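Local coordinates for foldase protein PrsA (Bacillus subtilis, PDB 4WO7) that helps secreted proteins fold outside the cell after translocation and has peptidyl-prolyl cis-trans isomerase activity that is not essential for its function in vivo, at residues S35-L40 with K252-T257; E43-K48 with A245-K250; Y50-K55 with Y90-Q95; K96-N101 with Q226-N231. All coordinates share one frame; numbering follows the deposited sequence.

Contact 1: residues S35-L40 with K252-T257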
loop_
_atom_site.group_PDB
_atom_site.type_symbol
_atom_site.label_atom_id
_atom_site.label_comp_id
_atom_site.label_asym_id
_atom_site.label_seq_id
_atom_site.Cartn_x
_atom_site.Cartn_y
_atom_site.Cartn_z
ATOM N N SER A 35 -6.327 -13.852 7.936
ATOM C CA SER A 35 -7.178 -13.115 7.012
ATOM C C SER A 35 -8.074 -14.067 6.230
ATOM O O SER A 35 -9.249 -13.777 6.014
ATOM C CB SER A 35 -6.343 -12.265 6.054
ATOM O OG SER A 35 -5.307 -13.025 5.461
ATOM N N VAL A 36 -7.536 -15.210 5.814
ATOM C CA VAL A 36 -8.335 -16.120 5.006
ATOM C C VAL A 36 -9.355 -16.843 5.886
ATOM O O VAL A 36 -10.486 -17.055 5.463
ATOM C CB VAL A 36 -7.477 -17.169 4.260
ATOM C CG1 VAL A 36 -8.379 -18.101 3.447
ATOM C CG2 VAL A 36 -6.503 -16.493 3.310
ATOM N N LEU A 37 -8.977 -17.193 7.114
ATOM C CA LEU A 37 -9.940 -17.767 8.053
ATOM C C LEU A 37 -11.078 -16.790 8.294
ATOM O O LEU A 37 -12.231 -17.189 8.448
ATOM C CB LEU A 37 -9.280 -18.134 9.388
ATOM C CG LEU A 37 -10.253 -18.684 10.442
ATOM C CD1 LEU A 37 -10.942 -19.952 9.953
ATOM C CD2 LEU A 37 -9.539 -18.950 11.761
ATOM N N THR A 38 -10.739 -15.507 8.332
ATOM C CA THR A 38 -11.726 -14.458 8.565
ATOM C C THR A 38 -12.741 -14.414 7.425
ATOM O O THR A 38 -13.954 -14.350 7.651
ATOM C CB THR A 38 -11.044 -13.075 8.720
ATOM O OG1 THR A 38 -10.183 -13.087 9.871
ATOM C CG2 THR A 38 -12.074 -11.957 8.879
ATOM N N GLN A 39 -12.239 -14.466 6.196
ATOM C CA GLN A 39 -13.101 -14.396 5.021
ATOM C C GLN A 39 -13.991 -15.629 4.942
ATOM O O GLN A 39 -15.195 -15.527 4.707
ATOM C CB GLN A 39 -12.264 -14.268 3.744
ATOM C CG GLN A 39 -13.067 -14.343 2.453
ATOM C CD GLN A 39 -12.219 -14.048 1.231
ATOM O OE1 GLN A 39 -11.036 -13.733 1.341
ATOM N NE2 GLN A 39 -12.823 -14.144 0.057
ATOM N N LEU A 40 -13.391 -16.794 5.157
ATOM C CA LEU A 40 -14.113 -18.061 5.087
ATOM C C LEU A 40 -15.286 -18.124 6.054
ATOM O O LEU A 40 -16.395 -18.528 5.707
ATOM C CB LEU A 40 -13.165 -19.226 5.384
ATOM C CG LEU A 40 -12.122 -19.568 4.324
ATOM C CD1 LEU A 40 -11.136 -20.598 4.866
ATOM C CD2 LEU A 40 -12.798 -20.083 3.056
ATOM N N LYS A 252 -5.074 -23.668 17.731
ATOM C CA LYS A 252 -4.478 -22.765 18.715
ATOM C C LYS A 252 -3.726 -21.605 18.076
ATOM O O LYS A 252 -3.759 -20.487 18.593
ATOM C CB LYS A 252 -3.534 -23.490 19.680
ATOM C CG LYS A 252 -4.221 -24.429 20.664
ATOM C CD LYS A 252 -3.213 -25.096 21.602
ATOM C CE LYS A 252 -2.615 -24.047 22.548
ATOM N NZ LYS A 252 -1.672 -24.586 23.564
ATOM N N ASP A 253 -3.044 -21.866 16.963
ATOM C CA ASP A 253 -2.200 -20.852 16.344
ATOM C C ASP A 253 -3.028 -19.668 15.879
ATOM O O ASP A 253 -2.543 -18.537 15.877
ATOM C CB ASP A 253 -1.447 -21.422 15.140
ATOM C CG ASP A 253 -0.728 -22.713 15.457
ATOM O OD1 ASP A 253 0.371 -22.654 16.045
ATOM O OD2 ASP A 253 -1.261 -23.786 15.104
ATOM N N LEU A 254 -4.277 -19.925 15.500
ATOM C CA LEU A 254 -5.124 -18.879 14.944
ATOM C C LEU A 254 -6.238 -18.470 15.889
ATOM O O LEU A 254 -7.149 -17.736 15.493
ATOM C CB LEU A 254 -5.753 -19.334 13.630
ATOM C CG LEU A 254 -4.807 -19.669 12.487
ATOM C CD1 LEU A 254 -5.588 -20.409 11.424
ATOM C CD2 LEU A 254 -4.180 -18.401 11.943
ATOM N N LYS A 255 -6.195 -18.946 17.129
ATOM C CA LYS A 255 -7.216 -18.533 18.079
ATOM C C LYS A 255 -7.122 -17.023 18.207
ATOM O O LYS A 255 -6.139 -16.414 17.787
ATOM C CB LYS A 255 -7.071 -19.201 19.449
ATOM C CG LYS A 255 -7.650 -20.599 19.491
ATOM C CD LYS A 255 -7.459 -21.261 20.838
ATOM C CE LYS A 255 -8.144 -22.614 20.853
ATOM N NZ LYS A 255 -7.889 -23.388 22.096
ATOM N N ASP A 256 -8.158 -16.430 18.773
ATOM C CA ASP A 256 -8.227 -14.988 18.960
ATOM C C ASP A 256 -8.317 -14.246 17.625
ATOM O O ASP A 256 -8.150 -13.024 17.573
ATOM C CB ASP A 256 -6.998 -14.500 19.731
ATOM C CG ASP A 256 -6.734 -15.318 20.981
ATOM O OD1 ASP A 256 -7.553 -15.261 21.919
ATOM O OD2 ASP A 256 -5.708 -16.032 21.011
ATOM N N THR A 257 -8.566 -14.984 16.547
ATOM C CA THR A 257 -8.712 -14.375 15.235
ATOM C C THR A 257 -9.994 -13.554 15.252
ATOM O O THR A 257 -10.033 -12.442 14.728
ATOM C CB THR A 257 -8.732 -15.432 14.108
ATOM O OG1 THR A 257 -7.440 -16.049 14.026
ATOM C CG2 THR A 257 -9.056 -14.798 12.761
#
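Leu37 and Thr38 on one face of helix 21-49 meet Leu254 and Thr257 of the C-terminal tail. The packed part lies around Leu37. Its CB points at the tail, and CG lies anti to the backbone N (chi1 177°), which carries the two methyls outward from the helix. One of them does the touching: Leu37 CD2 lies 4.2 Å from Leu254 CD1. Both leucines are buried. Beside them, Thr257 CG2 lies 3.5 Å from Thr38 OG1. This is a methyl against a hydroxyl, so it counts as van der Waals contact. The exact place of the Thr257 side chain is doubtful, because its hydroxyl is modelled too close to Leu254 O. The Thr38 hydroxyl sits on the backbone N side of its residue and turns back to its own helix, where it is hydrogen-bonded to Ala34 O.

The tail can present two residues to the helix because it bends in a type II beta turn from Leu254 to Thr257. Leu254 and Thr257 are the ends of the turn and both aim CB at the helix. Lys255 and Asp256 occupy its middle, on the solvent side. Asp256 has positive phi (67°), as the third residue of such a turn does.

The outer side is looser. Lys252 and Asp253 are exposed, and Asp253 OD2 makes a salt bridge to Lys29, further back on helix 21-49. The second subunit adds to the apolar cover: its Ala12 packs on Leu37 and its Ile11 on Leu254.

Contact 2: residues E43-K48 with A245-K250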
loop_
_atom_site.group_PDB
_atom_site.type_symbol
_atom_site.label_atom_id
_atom_site.label_comp_id
_atom_site.label_asym_id
_atom_site.label_seq_id
_atom_site.Cartn_x
_atom_site.Cartn_y
_atom_site.Cartn_z
ATOM N N GLU A 43 -18.026 -15.344 5.138
ATOM C CA GLU A 43 -18.849 -15.677 3.981
ATOM C C GLU A 43 -19.787 -16.840 4.277
ATOM O O GLU A 43 -20.833 -16.962 3.649
ATOM C CB GLU A 43 -17.986 -15.974 2.753
ATOM C CG GLU A 43 -17.274 -17.314 2.736
ATOM C CD GLU A 43 -16.273 -17.410 1.589
ATOM O OE1 GLU A 43 -16.028 -16.382 0.919
ATOM O OE2 GLU A 43 -15.731 -18.511 1.355
ATOM N N LYS A 44 -19.422 -17.688 5.234
ATOM C CA LYS A 44 -20.325 -18.753 5.666
ATOM C C LYS A 44 -21.468 -18.208 6.498
ATOM O O LYS A 44 -22.635 -18.512 6.248
ATOM C CB LYS A 44 -19.598 -19.805 6.495
ATOM C CG LYS A 44 -18.931 -20.894 5.708
ATOM C CD LYS A 44 -18.532 -22.017 6.645
ATOM C CE LYS A 44 -18.028 -23.211 5.875
ATOM N NZ LYS A 44 -16.753 -22.900 5.183
ATOM N N VAL A 45 -21.124 -17.404 7.495
ATOM C CA VAL A 45 -22.120 -16.875 8.411
ATOM C C VAL A 45 -23.061 -15.957 7.652
ATOM O O VAL A 45 -24.280 -16.090 7.761
ATOM C CB VAL A 45 -21.459 -16.153 9.609
ATOM C CG1 VAL A 45 -22.466 -15.317 10.395
ATOM C CG2 VAL A 45 -20.786 -17.179 10.517
ATOM N N LEU A 46 -22.505 -15.037 6.871
ATOM C CA LEU A 46 -23.334 -14.092 6.126
ATOM C C LEU A 46 -24.188 -14.765 5.040
ATOM O O LEU A 46 -25.320 -14.347 4.800
ATOM C CB LEU A 46 -22.471 -12.997 5.497
ATOM C CG LEU A 46 -21.744 -12.111 6.512
ATOM C CD1 LEU A 46 -20.914 -11.050 5.814
ATOM C CD2 LEU A 46 -22.708 -11.477 7.504
ATOM N N ASP A 47 -23.669 -15.803 4.389
ATOM C CA ASP A 47 -24.439 -16.467 3.336
ATOM C C ASP A 47 -25.670 -17.147 3.895
ATOM O O ASP A 47 -26.667 -17.332 3.197
ATOM C CB ASP A 47 -23.597 -17.515 2.609
ATOM C CG ASP A 47 -24.345 -18.164 1.456
ATOM O OD1 ASP A 47 -25.112 -17.462 0.760
ATOM O OD2 ASP A 47 -24.165 -19.384 1.245
ATOM N N LYS A 48 -25.599 -17.510 5.166
ATOM C CA LYS A 48 -26.721 -18.143 5.835
ATOM C C LYS A 48 -27.746 -17.105 6.296
ATOM O O LYS A 48 -28.949 -17.373 6.314
ATOM C CB LYS A 48 -26.225 -18.999 6.999
ATOM C CG LYS A 48 -27.324 -19.769 7.695
ATOM C CD LYS A 48 -26.733 -20.735 8.692
ATOM C CE LYS A 48 -27.802 -21.599 9.323
ATOM N NZ LYS A 48 -27.206 -22.623 10.220
ATOM N N ALA A 245 -22.813 -14.707 16.424
ATOM C CA ALA A 245 -22.698 -16.090 15.980
ATOM C C ALA A 245 -21.724 -16.771 16.919
ATOM O O ALA A 245 -20.871 -16.102 17.505
ATOM C CB ALA A 245 -22.201 -16.163 14.538
ATOM N N ASP A 246 -21.827 -18.088 17.066
ATOM C CA ASP A 246 -20.909 -18.787 17.958
ATOM C C ASP A 246 -19.771 -19.372 17.135
ATOM O O ASP A 246 -19.850 -20.493 16.625
ATOM C CB ASP A 246 -21.615 -19.885 18.774
ATOM C CG ASP A 246 -22.565 -20.727 17.947
ATOM O OD1 ASP A 246 -22.980 -20.263 16.866
ATOM O OD2 ASP A 246 -22.896 -21.852 18.384
ATOM N N ILE A 247 -18.703 -18.584 17.035
ATOM C CA ILE A 247 -17.481 -18.998 16.366
ATOM C C ILE A 247 -16.516 -19.547 17.389
ATOM O O ILE A 247 -16.231 -18.902 18.399
ATOM C CB ILE A 247 -16.774 -17.852 15.627
ATOM C CG1 ILE A 247 -17.777 -16.956 14.894
ATOM C CG2 ILE A 247 -15.749 -18.423 14.660
ATOM C CD1 ILE A 247 -18.660 -17.687 13.908
ATOM N N GLU A 248 -16.026 -20.746 17.117
ATOM C CA GLU A 248 -15.057 -21.404 17.976
ATOM C C GLU A 248 -13.869 -21.884 17.150
ATOM O O GLU A 248 -13.986 -22.837 16.376
ATOM C CB GLU A 248 -15.713 -22.567 18.710
ATOM C CG GLU A 248 -14.810 -23.244 19.714
ATOM C CD GLU A 248 -15.521 -24.341 20.482
ATOM O OE1 GLU A 248 -16.724 -24.563 20.226
ATOM O OE2 GLU A 248 -14.876 -24.973 21.345
ATOM N N VAL A 249 -12.733 -21.215 17.302
ATOM C CA VAL A 249 -11.534 -21.596 16.573
ATOM C C VAL A 249 -10.834 -22.723 17.319
ATOM O O VAL A 249 -10.457 -22.561 18.478
ATOM C CB VAL A 249 -10.562 -20.419 16.404
ATOM C CG1 VAL A 249 -9.294 -20.880 15.687
ATOM C CG2 VAL A 249 -11.214 -19.308 15.611
ATOM N N LYS A 250 -10.664 -23.866 16.661
ATOM C CA LYS A 250 -10.095 -25.025 17.331
ATOM C C LYS A 250 -8.580 -25.069 17.178
ATOM O O LYS A 250 -7.892 -25.767 17.925
ATOM C CB LYS A 250 -10.678 -26.318 16.771
ATOM C CG LYS A 250 -12.154 -26.497 17.021
ATOM C CD LYS A 250 -12.449 -26.933 18.440
ATOM C CE LYS A 250 -13.941 -27.135 18.630
ATOM N NZ LYS A 250 -14.284 -27.594 20.000
#
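Val45 faces the chain that follows helix 231-244 and uses both of its methyls. Val45 CG1 meets Ala245 CB at 4.2 Å. Val45 CG2 meets Ile247 CD1 at 4.0 Å. The two branches diverge from CB. With CG1 anti to the backbone N (chi1 166°), the torsion turns CG1 to Ala245 and CG2 to Ile247, two residues further along the chain. Ile247 does not aim its CB at the helix. Its CG1 and CD1 bend round to reach Val45, and the two side chains meet at a slant.

Met242 of helix 231-244 also touches both Val45 and Ile247. Phe258 from the tail packs on Ile247 as well. From the second subunit, Thr14 packs on Val45 and on Ile247, and Asp15 of that subunit on Ala245.

Further out, the backbone is held by the dimer. Glu248 and Val249 pair with a strand of the second subunit in an antiparallel ladder, so the sheet runs across the interface. At the edge Lys44 makes a salt bridge to Glu23 of the second subunit. Between 43-48 and 245-250 the contact is made by methyl groups alone, which is consistent with a contact held mainly by apolar packing, with the directional bonds around it.

Contact 3: residues Y50-K55 with Y90-Q95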
loop_
_atom_site.group_PDB
_atom_site.type_symbol
_atom_site.label_atom_id
_atom_site.label_comp_id
_atom_site.label_asym_id
_atom_site.label_seq_id
_atom_site.Cartn_x
_atom_site.Cartn_y
_atom_site.Cartn_z
ATOM N N TYR A 50 -27.919 -13.480 5.140
ATOM C CA TYR A 50 -28.399 -12.749 3.981
ATOM C C TYR A 50 -28.370 -13.715 2.822
ATOM O O TYR A 50 -27.592 -14.670 2.834
ATOM C CB TYR A 50 -27.537 -11.526 3.712
ATOM C CG TYR A 50 -27.389 -10.694 4.944
ATOM C CD1 TYR A 50 -28.347 -9.758 5.297
ATOM C CD2 TYR A 50 -26.309 -10.881 5.784
ATOM C CE1 TYR A 50 -28.217 -9.014 6.443
ATOM C CE2 TYR A 50 -26.167 -10.149 6.927
ATOM C CZ TYR A 50 -27.126 -9.218 7.260
ATOM O OH TYR A 50 -26.968 -8.489 8.412
ATOM N N LYS A 51 -29.204 -13.476 1.820
ATOM C CA LYS A 51 -29.226 -14.360 0.670
ATOM C C LYS A 51 -28.937 -13.589 -0.594
ATOM O O LYS A 51 -29.571 -12.576 -0.889
ATOM C CB LYS A 51 -30.572 -15.075 0.563
ATOM C CG LYS A 51 -30.815 -16.104 1.655
ATOM C CD LYS A 51 -29.927 -17.325 1.464
ATOM C CE LYS A 51 -29.801 -18.133 2.742
ATOM N NZ LYS A 51 -31.115 -18.704 3.148
ATOM N N VAL A 52 -27.976 -14.113 -1.345
ATOM C CA VAL A 52 -27.517 -13.503 -2.578
ATOM C C VAL A 52 -27.686 -14.471 -3.733
ATOM O O VAL A 52 -27.179 -15.591 -3.705
ATOM C CB VAL A 52 -26.041 -13.069 -2.454
ATOM C CG1 VAL A 52 -25.464 -12.644 -3.799
ATOM C CG2 VAL A 52 -25.900 -11.966 -1.404
ATOM N N SER A 53 -28.412 -14.016 -4.744
ATOM C CA SER A 53 -28.680 -14.801 -5.933
ATOM C C SER A 53 -27.696 -14.467 -7.040
ATOM O O SER A 53 -27.060 -13.414 -7.023
ATOM C CB SER A 53 -30.113 -14.563 -6.399
ATOM O OG SER A 53 -30.324 -13.194 -6.701
ATOM N N ASP A 54 -27.559 -15.380 -7.990
ATOM C CA ASP A 54 -26.700 -15.160 -9.146
ATOM C C ASP A 54 -27.158 -13.935 -9.949
ATOM O O ASP A 54 -26.379 -13.369 -10.716
ATOM C CB ASP A 54 -26.647 -16.412 -10.022
ATOM C CG ASP A 54 -26.057 -17.606 -9.290
ATOM O OD1 ASP A 54 -26.777 -18.245 -8.495
ATOM O OD2 ASP A 54 -24.865 -17.907 -9.513
ATOM N N LYS A 55 -28.419 -13.537 -9.787
ATOM C CA LYS A 55 -28.909 -12.312 -10.416
ATOM C C LYS A 55 -28.117 -11.137 -9.878
ATOM O O LYS A 55 -27.631 -10.289 -10.627
ATOM C CB LYS A 55 -30.401 -12.095 -10.120
ATOM C CG LYS A 55 -30.984 -10.780 -10.668
ATOM C CD LYS A 55 -32.374 -10.489 -10.092
ATOM C CE LYS A 55 -32.980 -9.212 -10.675
ATOM N NZ LYS A 55 -34.360 -8.946 -10.170
ATOM N N TYR A 90 -18.828 -12.434 -1.805
ATOM C CA TYR A 90 -18.360 -12.023 -0.490
ATOM C C TYR A 90 -18.530 -10.521 -0.283
ATOM O O TYR A 90 -18.989 -10.096 0.776
ATOM C CB TYR A 90 -16.900 -12.431 -0.289
ATOM C CG TYR A 90 -16.303 -11.957 1.016
ATOM C CD1 TYR A 90 -16.898 -12.273 2.230
ATOM C CD2 TYR A 90 -15.127 -11.218 1.039
ATOM C CE1 TYR A 90 -16.355 -11.845 3.425
ATOM C CE2 TYR A 90 -14.569 -10.795 2.234
ATOM C CZ TYR A 90 -15.190 -11.114 3.421
ATOM O OH TYR A 90 -14.653 -10.697 4.616
ATOM N N GLU A 91 -18.184 -9.715 -1.284
ATOM C CA GLU A 91 -18.369 -8.270 -1.168
ATOM C C GLU A 91 -19.852 -7.924 -1.002
ATOM O O GLU A 91 -20.215 -7.105 -0.158
ATOM C CB GLU A 91 -17.792 -7.525 -2.377
ATOM C CG GLU A 91 -17.823 -6.006 -2.201
ATOM C CD GLU A 91 -17.223 -5.250 -3.374
ATOM O OE1 GLU A 91 -17.589 -5.548 -4.533
ATOM O OE2 GLU A 91 -16.396 -4.345 -3.137
ATOM N N LEU A 92 -20.707 -8.546 -1.808
ATOM C CA LEU A 92 -22.140 -8.273 -1.745
ATOM C C LEU A 92 -22.695 -8.657 -0.375
ATOM O O LEU A 92 -23.557 -7.965 0.166
ATOM C CB LEU A 92 -22.900 -9.016 -2.850
ATOM C CG LEU A 92 -22.643 -8.590 -4.301
ATOM C CD1 LEU A 92 -23.346 -9.519 -5.284
ATOM C CD2 LEU A 92 -23.092 -7.156 -4.539
ATOM N N LEU A 93 -22.204 -9.760 0.182
ATOM C CA LEU A 93 -22.611 -10.176 1.525
ATOM C C LEU A 93 -22.201 -9.166 2.593
ATOM O O LEU A 93 -23.016 -8.775 3.430
ATOM C CB LEU A 93 -22.021 -11.539 1.876
ATOM C CG LEU A 93 -22.663 -12.740 1.181
ATOM C CD1 LEU A 93 -21.817 -13.976 1.418
ATOM C CD2 LEU A 93 -24.085 -12.969 1.681
ATOM N N THR A 94 -20.941 -8.745 2.565
ATOM C CA THR A 94 -20.441 -7.793 3.555
ATOM C C THR A 94 -21.162 -6.454 3.394
ATOM O O THR A 94 -21.300 -5.683 4.346
ATOM C CB THR A 94 -18.914 -7.586 3.432
ATOM O OG1 THR A 94 -18.591 -7.205 2.088
ATOM C CG2 THR A 94 -18.163 -8.871 3.781
ATOM N N GLN A 95 -21.623 -6.189 2.176
ATOM C CA GLN A 95 -22.376 -4.975 1.892
ATOM C C GLN A 95 -23.759 -5.054 2.533
ATOM O O GLN A 95 -24.241 -4.094 3.137
ATOM C CB GLN A 95 -22.501 -4.770 0.383
ATOM C CG GLN A 95 -21.267 -4.174 -0.249
ATOM C CD GLN A 95 -21.110 -2.706 0.073
ATOM O OE1 GLN A 95 -21.984 -1.890 -0.230
ATOM N NE2 GLN A 95 -20.012 -2.365 0.731
#
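Val52 and Leu93 pack where the chain leaves helix 21-49 and passes alongside helix 81-101 on its way into helix 54-67. The contact belongs to the helical region of PrsA, where these three helices pack together. Tyr50 is the first residue to leave the helical conformation, and Ser53 is the N-cap of the next helix, so Val52 sits in the extended link between them.

Val52 points its CB at helix 81-101 and divides its methyls between two neighbouring leucines. Val52 CG2 rests 3.7 Å from Leu93 CD2, and these side chains meet at a slant. Val52 CG1 lies 4.1 Å from Leu92 CD1, and here the side chains cross at about a right angle. CG1 stands anti to the backbone N (chi1 170°), and this torsion sends one methyl to each leucine.

Leu93 comes from the flank of its helix, but its tip turns in. Leu93 CD2 also touches the start of the link, 4.1 Å from Tyr50 O and 4.3 Å from Tyr50 CB. The Tyr50 ring itself runs on along helix 81-101 to pack on Ala97 and Asn101. Leu46 and Asp47 of helix 21-49 also touch Leu93, which is buried.

On the same helix the hydroxyl of Thr94 turns back to the backbone. Thr94 OG1 donates to Glu91 O at 2.8 Å, tilted 31° from the carbonyl plane and on the same face as Gln95 N, which donates to that oxygen too.

Contact 4: residues K96-N101 with Q226-N231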
loop_
_atom_site.group_PDB
_atom_site.type_symbol
_atom_site.label_atom_id
_atom_site.label_comp_id
_atom_site.label_asym_id
_atom_site.label_seq_id
_atom_site.Cartn_x
_atom_site.Cartn_y
_atom_site.Cartn_z
ATOM N N LYS A 96 -24.391 -6.212 2.392
ATOM C CA LYS A 96 -25.727 -6.423 2.927
ATOM C C LYS A 96 -25.674 -6.398 4.448
ATOM O O LYS A 96 -26.572 -5.863 5.100
ATOM C CB LYS A 96 -26.328 -7.733 2.411
ATOM C CG LYS A 96 -26.884 -7.624 0.996
ATOM C CD LYS A 96 -27.692 -8.850 0.606
ATOM C CE LYS A 96 -28.585 -8.561 -0.586
ATOM N NZ LYS A 96 -29.407 -9.746 -0.946
ATOM N N ALA A 97 -24.617 -6.985 5.004
ATOM C CA ALA A 97 -24.404 -6.979 6.443
ATOM C C ALA A 97 -24.258 -5.551 6.948
ATOM O O ALA A 97 -24.826 -5.196 7.978
ATOM C CB ALA A 97 -23.165 -7.789 6.808
ATOM N N ALA A 98 -23.499 -4.736 6.219
ATOM C CA ALA A 98 -23.277 -3.344 6.600
ATOM C C ALA A 98 -24.546 -2.489 6.536
ATOM O O ALA A 98 -24.779 -1.640 7.394
ATOM C CB ALA A 98 -22.215 -2.736 5.706
ATOM N N LYS A 99 -25.359 -2.709 5.513
ATOM C CA LYS A 99 -26.604 -1.963 5.374
ATOM C C LYS A 99 -27.540 -2.230 6.551
ATOM O O LYS A 99 -28.184 -1.313 7.056
ATOM C CB LYS A 99 -27.282 -2.292 4.045
ATOM C CG LYS A 99 -26.717 -1.502 2.872
ATOM C CD LYS A 99 -27.152 -2.075 1.535
ATOM C CE LYS A 99 -26.512 -1.313 0.383
ATOM N NZ LYS A 99 -26.900 -1.876 -0.935
ATOM N N ASP A 100 -27.624 -3.484 6.987
ATOM C CA ASP A 100 -28.509 -3.826 8.100
ATOM C C ASP A 100 -27.972 -3.336 9.448
ATOM O O ASP A 100 -28.750 -3.091 10.373
ATOM C CB ASP A 100 -28.757 -5.336 8.158
ATOM C CG ASP A 100 -29.780 -5.794 7.135
ATOM O OD1 ASP A 100 -29.623 -5.456 5.941
ATOM O OD2 ASP A 100 -30.747 -6.485 7.530
ATOM N N ASN A 101 -26.653 -3.196 9.559
ATOM C CA ASN A 101 -26.018 -2.922 10.848
ATOM C C ASN A 101 -25.503 -1.487 10.988
ATOM O O ASN A 101 -25.333 -0.995 12.104
ATOM C CB ASN A 101 -24.866 -3.903 11.065
ATOM C CG ASN A 101 -25.347 -5.304 11.376
ATOM O OD1 ASN A 101 -25.426 -5.705 12.536
ATOM N ND2 ASN A 101 -25.714 -6.042 10.337
ATOM N N GLN A 226 -21.399 6.598 1.476
ATOM C CA GLN A 226 -20.040 6.976 1.831
ATOM C C GLN A 226 -19.471 6.030 2.889
ATOM O O GLN A 226 -18.293 5.669 2.843
ATOM C CB GLN A 226 -19.999 8.430 2.313
ATOM C CG GLN A 226 -18.589 8.948 2.529
ATOM C CD GLN A 226 -18.553 10.333 3.143
ATOM O OE1 GLN A 226 -19.453 10.725 3.886
ATOM N NE2 GLN A 226 -17.490 11.074 2.851
ATOM N N LYS A 227 -20.307 5.624 3.838
ATOM C CA LYS A 227 -19.867 4.713 4.885
ATOM C C LYS A 227 -19.711 3.306 4.331
ATOM O O LYS A 227 -19.012 2.480 4.911
ATOM C CB LYS A 227 -20.851 4.707 6.054
ATOM C CG LYS A 227 -20.779 5.951 6.922
ATOM C CD LYS A 227 -21.605 5.805 8.193
ATOM C CE LYS A 227 -21.498 7.044 9.076
ATOM N NZ LYS A 227 -22.262 6.900 10.348
ATOM N N LEU A 228 -20.363 3.039 3.203
ATOM C CA LEU A 228 -20.285 1.729 2.562
ATOM C C LEU A 228 -19.002 1.541 1.750
ATOM O O LEU A 228 -18.643 0.410 1.414
ATOM C CB LEU A 228 -21.518 1.507 1.678
ATOM C CG LEU A 228 -22.779 1.182 2.485
ATOM C CD1 LEU A 228 -24.035 1.285 1.629
ATOM C CD2 LEU A 228 -22.677 -0.210 3.102
ATOM N N ASN A 229 -18.321 2.640 1.429
ATOM C CA ASN A 229 -17.063 2.571 0.688
ATOM C C ASN A 229 -15.848 2.747 1.601
ATOM O O ASN A 229 -14.720 2.876 1.125
ATOM C CB ASN A 229 -17.053 3.615 -0.428
ATOM C CG ASN A 229 -18.087 3.318 -1.500
ATOM O OD1 ASN A 229 -17.802 2.643 -2.489
ATOM N ND2 ASN A 229 -19.301 3.820 -1.304
ATOM N N ASP A 230 -16.094 2.755 2.908
ATOM C CA ASP A 230 -15.027 2.723 3.901
ATOM C C ASP A 230 -15.012 1.313 4.474
ATOM O O ASP A 230 -15.920 0.922 5.206
ATOM C CB ASP A 230 -15.252 3.763 5.001
ATOM C CG ASP A 230 -14.260 3.627 6.142
ATOM O OD1 ASP A 230 -13.103 3.240 5.877
ATOM O OD2 ASP A 230 -14.642 3.887 7.303
ATOM N N ASN A 231 -13.977 0.549 4.139
ATOM C CA ASN A 231 -13.943 -0.868 4.488
ATOM C C ASN A 231 -13.855 -1.101 5.994
ATOM O O ASN A 231 -14.277 -2.143 6.492
ATOM C CB ASN A 231 -12.791 -1.564 3.756
ATOM C CG ASN A 231 -12.900 -3.079 3.805
ATOM O OD1 ASN A 231 -13.982 -3.623 4.022
ATOM N ND2 ASN A 231 -11.810 -3.764 3.474
#
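Leu228 reaches across to Ala98 and Lys99 and makes all of the contact from its side of the pair. Its CB points at helix 81-101. CG follows anti to the carbonyl carbon (chi1 -75°), and the two methyls then part. Leu228 CD2 lies 3.7 Å from Ala98 CB, against the buried surface of the helix. CD1 goes to the aliphatic chain of Lys99. Leu228 CD1 lies 4.1 Å from Lys99 CG and 3.8 Å from Lys99 CE. The lysine is extended beyond CG and crosses the leucine at about a right angle. Its methylenes lie across Leu228 CD1 at the exposed edge of the contact.

Leu228 comes just before the short link to helix 231-244. Asp230 is the N-cap of that next helix, and its OD1 makes a weak hydrogen bond to Ala232 N. The contact therefore sets the junction of two consecutive helices against helix 81-101. The backbone of Leu228 is tied to the same helix, since its O accepts a hydrogen bond from Gln95 NE2.

Near the C-terminal end of helix 81-101, Asn101 folds back on its own backbone. Asn101 ND2 donates to Ala97 O at 2.7 Å, with an N-H...O angle of 156°. Lys240 and Val241 of helix 231-244 pack on Asn101.

Contacts 1 and 2 share helix 21-49, with centres 11 Å apart. They touch at Leu37 CD2 and Val249 CG2, 4.2 Å apart, and both also meet the second subunit. Contacts 3 and 4 share helix 81-101, with centres 13 Å apart, and no other chain of the assembly touches them. Leu46 and Leu93 join the two pairs: Leu93 CD2 of contact 3 lies 3.6 Å from Leu46 O of contact 2, and Leu46 CD2 lies 3.8 Å from Ala97 CB of contact 4. Contacts 1 and 4 do not touch; their nearest atoms are about 10 Å apart. All four belong to the helical region that brings N- and C-terminal parts of the chain together.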